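PDB 4A39: metallo-carboxypeptidase from Pseudomonas aeruginosa, which probably acts as a zinc-dependent carboxypeptidase of the M14 family, trimming residues from the C-terminal ends of peptide chains in the cytosol. Local coordinates for residues I176-P181 / M185-M190; E287-Y292 / A332-G337; A86-S89 / W95-V98. One frame throughout, in Å; residues are numbered along the deposited sequence.

Interaction 1: I176-P181 / M185-M190; sequences IAQQHP and MAEWFM. With ZN (zinc ion), chain C; GEM ((2-guanidinoethylmercapto)succinic acid), chain D.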
loop_
_atom_site.group_PDB
_atom_site.type_symbol
_atom_site.label_atom_id
_atom_site.label_comp_id
_atom_site.label_asym_id
_atom_site.label_seq_id
_atom_site.Cartn_x
_atom_site.Cartn_y
_atom_site.Cartn_z
ATOM N N ILE A 176 -2.954 8.843 -3.410
ATOM C CA ILE A 176 -1.973 8.097 -4.196
ATOM C C ILE A 176 -1.552 6.865 -3.397
ATOM O O ILE A 176 -1.579 6.872 -2.158
ATOM C CB ILE A 176 -0.731 8.957 -4.557
ATOM C CG1 ILE A 176 0.102 9.254 -3.313
ATOM C CG2 ILE A 176 -1.183 10.258 -5.222
ATOM C CD1 ILE A 176 1.383 9.995 -3.619
ATOM N N ALA A 177 -1.156 5.811 -4.101
ATOM C CA ALA A 177 -0.807 4.571 -3.418
ATOM C C ALA A 177 0.431 3.829 -3.893
ATOM O O ALA A 177 0.870 3.962 -5.035
ATOM C CB ALA A 177 -2.000 3.622 -3.478
ATOM N N GLN A 178 0.963 3.030 -2.976
ATOM C CA GLN A 178 2.109 2.160 -3.197
ATOM C C GLN A 178 3.396 2.755 -3.757
ATOM O O GLN A 178 3.970 2.222 -4.709
ATOM C CB GLN A 178 1.669 0.954 -4.052
ATOM C CG GLN A 178 2.176 -0.398 -3.522
ATOM C CD GLN A 178 1.495 -1.591 -4.182
ATOM O OE1 GLN A 178 0.273 -1.640 -4.274
ATOM N NE2 GLN A 178 2.289 -2.567 -4.628
ATOM N N GLN A 179 3.850 3.861 -3.173
ATOM C CA GLN A 179 5.121 4.449 -3.594
ATOM C C GLN A 179 6.203 3.407 -3.313
ATOM O O GLN A 179 7.213 3.336 -4.011
ATOM C CB GLN A 179 5.436 5.711 -2.803
ATOM C CG GLN A 179 4.667 6.938 -3.222
ATOM C CD GLN A 179 5.246 8.173 -2.577
ATOM O OE1 GLN A 179 6.282 8.688 -3.015
ATOM N NE2 GLN A 179 4.607 8.640 -1.509
ATOM N N HIS A 180 5.997 2.620 -2.260
ATOM C CA HIS A 180 6.921 1.546 -1.899
ATOM C C HIS A 180 6.259 0.294 -2.469
ATOM O O HIS A 180 5.207 -0.136 -1.994
ATOM C CB HIS A 180 7.067 1.484 -0.378
ATOM C CG HIS A 180 7.739 2.692 0.196
ATOM N ND1 HIS A 180 7.257 3.364 1.298
ATOM C CD2 HIS A 180 8.855 3.355 -0.189
ATOM C CE1 HIS A 180 8.044 4.390 1.567
ATOM N NE2 HIS A 180 9.021 4.408 0.679
ATOM N N PRO A 181 6.880 -0.308 -3.499
ATOM C CA PRO A 181 6.375 -1.500 -4.188
ATOM C C PRO A 181 5.932 -2.707 -3.378
ATOM O O PRO A 181 4.991 -3.398 -3.770
ATOM C CB PRO A 181 7.500 -1.831 -5.168
ATOM C CG PRO A 181 8.721 -1.401 -4.425
ATOM C CD PRO A 181 8.284 -0.053 -3.877
ATOM N N MET A 185 -0.873 -3.844 0.078
ATOM C CA MET A 185 -2.158 -3.512 0.677
ATOM C C MET A 185 -2.616 -2.155 0.148
ATOM O O MET A 185 -3.811 -1.872 0.092
ATOM C CB MET A 185 -2.042 -3.452 2.207
ATOM C CG MET A 185 -0.921 -2.544 2.728
ATOM S SD MET A 185 0.708 -3.332 2.764
ATOM C CE MET A 185 0.545 -4.355 4.250
ATOM N N ALA A 186 -1.661 -1.321 -0.254
ATOM C CA ALA A 186 -1.972 0.016 -0.752
ATOM C C ALA A 186 -2.868 0.039 -1.993
ATOM O O ALA A 186 -3.884 0.739 -2.012
ATOM C CB ALA A 186 -0.686 0.789 -1.014
ATOM N N GLU A 187 -2.519 -0.709 -3.037
ATOM C CA GLU A 187 -3.388 -0.685 -4.207
ATOM C C GLU A 187 -4.702 -1.428 -3.927
ATOM O O GLU A 187 -5.721 -1.130 -4.548
ATOM C CB GLU A 187 -2.681 -1.231 -5.460
ATOM C CG GLU A 187 -3.585 -1.197 -6.697
ATOM C CD GLU A 187 -2.845 -0.998 -8.014
ATOM O OE1 GLU A 187 -1.678 -1.422 -8.135
ATOM O OE2 GLU A 187 -3.453 -0.420 -8.940
ATOM N N TRP A 188 -4.694 -2.384 -2.999
ATOM C CA TRP A 188 -5.939 -3.073 -2.659
ATOM C C TRP A 188 -6.895 -2.014 -2.109
ATOM O O TRP A 188 -8.089 -2.008 -2.420
ATOM C CB TRP A 188 -5.708 -4.168 -1.610
ATOM C CG TRP A 188 -5.205 -5.458 -2.196
ATOM C CD1 TRP A 188 -3.944 -5.976 -2.092
ATOM C CD2 TRP A 188 -5.957 -6.391 -2.981
ATOM N NE1 TRP A 188 -3.866 -7.173 -2.760
ATOM C CE2 TRP A 188 -5.086 -7.452 -3.317
ATOM C CE3 TRP A 188 -7.284 -6.435 -3.434
ATOM C CZ2 TRP A 188 -5.496 -8.548 -4.086
ATOM C CZ3 TRP A 188 -7.694 -7.527 -4.201
ATOM C CH2 TRP A 188 -6.799 -8.569 -4.518
ATOM N N PHE A 189 -6.355 -1.115 -1.290
ATOM C CA PHE A 189 -7.127 -0.015 -0.703
ATOM C C PHE A 189 -7.759 0.798 -1.842
ATOM O O PHE A 189 -8.933 1.168 -1.787
ATOM C CB PHE A 189 -6.184 0.862 0.143
ATOM C CG PHE A 189 -6.802 2.142 0.672
ATOM C CD1 PHE A 189 -6.963 3.250 -0.159
ATOM C CD2 PHE A 189 -7.157 2.258 2.014
ATOM C CE1 PHE A 189 -7.463 4.456 0.338
ATOM C CE2 PHE A 189 -7.655 3.461 2.525
ATOM C CZ PHE A 189 -7.808 4.563 1.684
ATOM N N MET A 190 -6.976 1.067 -2.881
ATOM C CA MET A 190 -7.465 1.836 -4.022
ATOM C C MET A 190 -8.571 1.095 -4.774
ATOM O O MET A 190 -9.515 1.716 -5.261
ATOM C CB MET A 190 -6.312 2.156 -4.975
ATOM C CG MET A 190 -5.183 2.958 -4.334
ATOM S SD MET A 190 -5.698 4.582 -3.704
ATOM C CE MET A 190 -5.810 5.517 -5.229
HETATM ZN ZN ZN C . 5.694 2.894 2.610
HETATM C C8 GEM D . 6.855 6.018 5.912
HETATM S S7 GEM D . 5.398 6.779 5.108
HETATM C C6 GEM D . 5.023 8.120 6.294
HETATM C C5 GEM D . 5.418 7.820 7.743
HETATM N N3 GEM D . 6.879 7.841 7.893
HETATM C C1 GEM D . 7.447 8.774 8.655
HETATM N N4 GEM D . 6.684 9.682 9.258
HETATM N N2 GEM D . 8.767 8.812 8.808
HETATM C C9 GEM D . 8.078 6.037 4.993
HETATM O O14 GEM D . 7.975 6.638 3.900
HETATM O O15 GEM D . 9.097 5.446 5.406
HETATM C C10 GEM D . 6.544 4.591 6.370
HETATM C C11 GEM D . 6.189 3.679 5.194
HETATM O O12 GEM D . 5.125 3.024 5.274
HETATM O O13 GEM D . 6.999 3.641 4.245
#

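Interaction 2: E287-Y292 / A332-G337; sequences EGNPGY and ACNFVG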
loop_
_atom_site.group_PDB
_atom_site.type_symbol
_atom_site.label_atom_id
_atom_site.label_comp_id
_atom_site.label_asym_id
_atom_site.label_seq_id
_atom_site.Cartn_x
_atom_site.Cartn_y
_atom_site.Cartn_z
ATOM N N GLU A 287 2.070 17.100 12.028
ATOM C CA GLU A 287 2.353 17.937 13.190
ATOM C C GLU A 287 3.774 18.488 13.282
ATOM O O GLU A 287 4.022 19.436 14.031
ATOM C CB GLU A 287 1.980 17.205 14.490
ATOM C CG GLU A 287 2.880 16.051 14.917
ATOM C CD GLU A 287 2.734 14.808 14.060
ATOM O OE1 GLU A 287 1.649 14.588 13.474
ATOM O OE2 GLU A 287 3.707 14.035 13.991
ATOM N N GLY A 288 4.699 17.907 12.520
ATOM C CA GLY A 288 6.077 18.377 12.532
ATOM C C GLY A 288 6.376 19.452 11.493
ATOM O O GLY A 288 7.484 19.992 11.448
ATOM N N ASN A 289 5.394 19.763 10.653
ATOM C CA ASN A 289 5.565 20.779 9.613
ATOM C C ASN A 289 5.708 22.191 10.171
ATOM O O ASN A 289 4.973 22.589 11.068
ATOM C CB ASN A 289 4.363 20.788 8.658
ATOM C CG ASN A 289 4.446 19.723 7.579
ATOM O OD1 ASN A 289 3.556 19.628 6.722
ATOM N ND2 ASN A 289 5.502 18.920 7.609
ATOM N N PRO A 290 6.671 22.963 9.650
ATOM C CA PRO A 290 6.817 24.330 10.150
ATOM C C PRO A 290 5.519 25.076 9.816
ATOM O O PRO A 290 5.110 26.003 10.516
ATOM C CB PRO A 290 8.008 24.855 9.357
ATOM C CG PRO A 290 8.861 23.631 9.210
ATOM C CD PRO A 290 7.836 22.574 8.834
ATOM N N GLY A 291 4.866 24.637 8.743
ATOM C CA GLY A 291 3.623 25.260 8.319
ATOM C C GLY A 291 2.376 24.725 9.002
ATOM O O GLY A 291 1.263 25.117 8.652
ATOM N N TYR A 292 2.550 23.831 9.971
ATOM C CA TYR A 292 1.423 23.255 10.698
ATOM C C TYR A 292 0.648 24.393 11.367
ATOM O O TYR A 292 1.246 25.368 11.834
ATOM C CB TYR A 292 1.941 22.268 11.748
ATOM C CG TYR A 292 0.925 21.288 12.298
ATOM C CD1 TYR A 292 0.204 20.436 11.452
ATOM C CD2 TYR A 292 0.745 21.152 13.671
ATOM C CE1 TYR A 292 -0.660 19.469 11.970
ATOM C CE2 TYR A 292 -0.112 20.194 14.196
ATOM C CZ TYR A 292 -0.808 19.353 13.344
ATOM O OH TYR A 292 -1.609 18.371 13.885
ATOM N N ALA A 332 6.121 12.651 1.125
ATOM C CA ALA A 332 4.952 13.182 0.430
ATOM C C ALA A 332 3.911 13.819 1.344
ATOM O O ALA A 332 3.423 14.915 1.067
ATOM C CB ALA A 332 4.300 12.080 -0.403
ATOM N N CYS A 333 3.556 13.135 2.426
ATOM C CA CYS A 333 2.550 13.670 3.339
ATOM C C CYS A 333 2.906 15.076 3.799
ATOM O O CYS A 333 2.113 16.008 3.671
ATOM C CB CYS A 333 2.399 12.760 4.560
ATOM S SG CYS A 333 1.174 13.337 5.744
ATOM N N ASN A 334 4.110 15.228 4.328
ATOM C CA ASN A 334 4.561 16.519 4.816
ATOM C C ASN A 334 4.753 17.564 3.722
ATOM O O ASN A 334 4.331 18.712 3.875
ATOM C CB ASN A 334 5.843 16.319 5.610
ATOM C CG ASN A 334 5.608 15.509 6.867
ATOM O OD1 ASN A 334 5.130 16.033 7.874
ATOM N ND2 ASN A 334 5.911 14.217 6.808
ATOM N N PHE A 335 5.379 17.169 2.618
ATOM C CA PHE A 335 5.614 18.102 1.523
ATOM C C PHE A 335 4.327 18.649 0.925
ATOM O O PHE A 335 4.186 19.859 0.753
ATOM C CB PHE A 335 6.441 17.443 0.413
ATOM C CG PHE A 335 6.678 18.340 -0.771
ATOM C CD1 PHE A 335 5.769 18.379 -1.824
ATOM C CD2 PHE A 335 7.789 19.178 -0.812
ATOM C CE1 PHE A 335 5.961 19.243 -2.906
ATOM C CE2 PHE A 335 7.991 20.046 -1.889
ATOM C CZ PHE A 335 7.073 20.076 -2.935
ATOM N N VAL A 336 3.397 17.761 0.590
ATOM C CA VAL A 336 2.136 18.184 -0.009
ATOM C C VAL A 336 1.318 18.985 0.994
ATOM O O VAL A 336 0.782 20.049 0.672
ATOM C CB VAL A 336 1.314 16.964 -0.493
ATOM C CG1 VAL A 336 -0.001 17.422 -1.115
ATOM C CG2 VAL A 336 2.122 16.176 -1.514
ATOM N N GLY A 337 1.238 18.476 2.219
ATOM C CA GLY A 337 0.485 19.160 3.252
ATOM C C GLY A 337 0.921 20.598 3.453
ATOM O O GLY A 337 0.085 21.490 3.614
HETATM O O HOH W 1 5.007 15.524 10.759
#

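Interaction 3: A86-S89 / W95-V98; sequences AVAS and WFRV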
loop_
_atom_site.group_PDB
_atom_site.type_symbol
_atom_site.label_atom_id
_atom_site.label_comp_id
_atom_site.label_asym_id
_atom_site.label_seq_id
_atom_site.Cartn_x
_atom_site.Cartn_y
_atom_site.Cartn_z
ATOM N N ALA A 86 3.306 -15.759 7.683
ATOM C CA ALA A 86 3.335 -15.730 6.221
ATOM C C ALA A 86 1.971 -16.055 5.621
ATOM O O ALA A 86 1.166 -16.749 6.236
ATOM C CB ALA A 86 4.368 -16.723 5.703
ATOM N N VAL A 87 1.726 -15.555 4.411
ATOM C CA VAL A 87 0.463 -15.793 3.727
ATOM C C VAL A 87 0.684 -16.793 2.594
ATOM O O VAL A 87 1.744 -16.809 1.963
ATOM C CB VAL A 87 -0.104 -14.479 3.140
ATOM C CG1 VAL A 87 -1.594 -14.612 2.915
ATOM C CG2 VAL A 87 0.199 -13.315 4.076
ATOM N N ALA A 88 -0.319 -17.625 2.339
ATOM C CA ALA A 88 -0.226 -18.635 1.291
ATOM C C ALA A 88 -1.542 -18.764 0.538
ATOM O O ALA A 88 -2.578 -18.284 0.995
ATOM C CB ALA A 88 0.154 -19.977 1.901
ATOM N N SER A 89 -1.492 -19.412 -0.622
ATOM C CA SER A 89 -2.686 -19.623 -1.431
ATOM C C SER A 89 -2.485 -20.748 -2.434
ATOM O O SER A 89 -1.431 -20.850 -3.057
ATOM C CB SER A 89 -3.053 -18.348 -2.186
ATOM O OG SER A 89 -4.159 -18.583 -3.040
ATOM N N TRP A 95 -6.417 -16.414 0.061
ATOM C CA TRP A 95 -5.155 -16.369 0.788
ATOM C C TRP A 95 -5.353 -16.629 2.280
ATOM O O TRP A 95 -6.293 -16.119 2.899
ATOM C CB TRP A 95 -4.463 -15.018 0.562
ATOM C CG TRP A 95 -3.976 -14.850 -0.848
ATOM C CD1 TRP A 95 -4.720 -14.510 -1.943
ATOM C CD2 TRP A 95 -2.644 -15.080 -1.324
ATOM N NE1 TRP A 95 -3.934 -14.518 -3.073
ATOM C CE2 TRP A 95 -2.656 -14.865 -2.722
ATOM C CE3 TRP A 95 -1.442 -15.450 -0.707
ATOM C CZ2 TRP A 95 -1.508 -15.007 -3.514
ATOM C CZ3 TRP A 95 -0.296 -15.593 -1.496
ATOM C CH2 TRP A 95 -0.344 -15.370 -2.887
ATOM N N PHE A 96 -4.468 -17.442 2.852
ATOM C CA PHE A 96 -4.546 -17.800 4.264
ATOM C C PHE A 96 -3.193 -17.731 4.968
ATOM O O PHE A 96 -2.149 -17.931 4.352
ATOM C CB PHE A 96 -5.113 -19.215 4.415
ATOM C CG PHE A 96 -4.383 -20.257 3.604
ATOM C CD1 PHE A 96 -4.737 -20.509 2.280
ATOM C CD2 PHE A 96 -3.351 -20.995 4.172
ATOM C CE1 PHE A 96 -4.073 -21.489 1.535
ATOM C CE2 PHE A 96 -2.681 -21.973 3.440
ATOM C CZ PHE A 96 -3.042 -22.222 2.119
ATOM N N ARG A 97 -3.223 -17.447 6.266
ATOM C CA ARG A 97 -2.000 -17.355 7.058
ATOM C C ARG A 97 -1.556 -18.748 7.504
ATOM O O ARG A 97 -2.388 -19.637 7.717
ATOM C CB ARG A 97 -2.241 -16.472 8.290
ATOM C CG ARG A 97 -2.623 -15.024 7.974
ATOM C CD ARG A 97 -1.411 -14.181 7.579
ATOM N NE ARG A 97 -1.821 -12.843 7.150
ATOM C CZ ARG A 97 -1.040 -11.766 7.202
ATOM N NH1 ARG A 97 0.199 -11.858 7.667
ATOM N NH2 ARG A 97 -1.500 -10.591 6.786
ATOM N N VAL A 98 -0.246 -18.934 7.637
ATOM C CA VAL A 98 0.314 -20.212 8.069
ATOM C C VAL A 98 1.211 -20.014 9.289
ATOM O O VAL A 98 1.802 -18.951 9.472
ATOM C CB VAL A 98 1.139 -20.877 6.940
ATOM C CG1 VAL A 98 0.222 -21.266 5.786
ATOM C CG2 VAL A 98 2.231 -19.926 6.458
#

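Interaction 1: I176-P181 / M185-M190
Ala177 and Met190 supply the tightest apolar contact between the end of the strand and the helix that follows it: CB of Ala177 lies 3.4 Å from CG of Met190, closer than carbon atoms usually pack. The methionine chain bends at chi2 and chi3, and its SD also stays near the alanine methyl. One turn earlier, the methyl of Ala186 rests against both CB of Ala177, 4.0 Å away, and the backbone N of Gln178, consistent with the close approach of strand and helix at these two alanines.

The polar contacts centre on Gln178, whose amide is gripped at both ends. Its OE1 accepts the backbone N of Glu187 at 3.2 Å, with the donor in the carbonyl plane but a bent N-H...O angle of 140°. Its NE2 gives a hydrogen bond of 3.0 Å to O of Pro181, approaching from above that carbonyl's plane. The loop is thereby tied both to itself and to the first turn of the helix. The carboxylate of Glu187 points elsewhere, to His131 and Arg128.

His180 ND1 binds zinc at 2.1 Å and O13 of the inhibitor takes another position; NE2 of the ring is held by Asp238. Glu183 and His273 are the other protein ligands: the strand-loop-helix unit carries the HxxE half of the M14 zinc site, and His273 comes from strand 268-275.

Interaction 2: E287-Y292 / A332-G337
Asn289 lays its side-chain amide against the flank of Asn334, reaching from a loop to the first turns of helix 332-340. The two side chains cross obliquely, with their amide planes turned 66° from one another, so they meet neither as a flat stack nor as a coplanar pair. ND2 of Asn289 comes within 2.9 Å of OD1 of Asn334, and it also rests near CB of the same residue, at 3.3 Å. The other branch of the Asn289 amide is directed at the helix backbone: its OD1 lies 3.1 Å from O of Asn334, a meeting of two acceptors that cannot bond. CG of Asn289 stands beside its own backbone N, anti to the carbonyl carbon (chi1 -82°), and this brings the amide across to the helix.

A water also joins the two segments. It accepts from N of Gly288 at 3.0 Å and donates to OD1 of Asn334 at 2.9 Å, linking the loop backbone to the helix side chain. The loop is shaped by a type I turn from Asn289 to Tyr292, closed by the bond from Tyr292 N to Asn289 O. CA of Glu287 lies over the centre of the Tyr292 ring, so the loop folds back on itself. Ala327 packs against both asparagines, while the side chain of Asn334 comes within about 5 Å of the bound inhibitor, nearest atoms.

The direct contact thus rests on buried polar atoms. Asn289 OD1 and Asn334 O would be expected to repel each other, whereas the water that donates to Asn334 OD1 probably helps to join Gly288 to the helix.

Interaction 3: A86-S89 / W95-V98
Ala88 and Phe96 face each other as an antiparallel hydrogen-bonded pair and satisfy one another's backbones twice. N of Ala88 donates to O of Phe96 at 2.7 Å, and N of Phe96 returns a nearly straight bond of 2.8 Å to O of Ala88, with an N-H...O angle of 167°. A third bond, from N of Val98 to O of Ala86 at 3.0 Å, continues the pattern. The acceptors receive further support from CA-H groups: O of Ala88 lies 3.2 Å from CA of Trp95, while O of Ala86 and O of Phe96 have similar neighbours in CA of Arg97 and of Val87.

The pairing is that of a beta hairpin in the mixed sheet of the N-terminal domain. Strand 118-121 flanks strand 87-89 on its other side, bonding to the backbones of Val87 and Ser89.

Both faces of the hairpin carry aromatic contacts. Phe96 has CG between its backbone N and carbonyl carbon (chi1 53°), which folds the ring back so that one face receives O of Ala88, off-centre toward the rim, and the CB of Ala88 makes a CH-pi contact. Beyond the pair, CB of Ser89 sits over the six-membered ring of Trp95, 3.5 Å from its centroid, while Val87 CG1 meets the edge of the indole at CE3, 3.7 Å away. OG of Ser89 is engaged in the turn, with Gly92 N and Arg94 O.

The other methyl of Val87, CG2, lies over one face of the Arg97 guanidinium, 3.7 Å from CZ. The nitrogens of that group find backbone carbonyls: NH1 that of Gln85, NE that of Thr362, and NH2 those of Phe351 and Trp364.

In the fold
Interaction 3 comes first along the chain, closing the short connection, residues 90-94, between segments 86-89 and 95-98, on strands 87-89 and 96-103 of the N-terminal sheet. Interaction 1 follows, spanning only three residues, and joins strand 171-177 of the central seven-stranded sheet to helix 185-196. Interaction 2 closes the longest loop, 39 residues that include helix 294-308, and fastens the loop after strand 282-284 to helix 332-340. The three closures run in series, neither nested nor crossed. Interactions 1 and 2, whose centres are about 21 Å apart, touch where Gln179 packs on Ala332. Interactions 2 and 3, about 37 Å apart between centres, lie on opposite sides of the chain's centre.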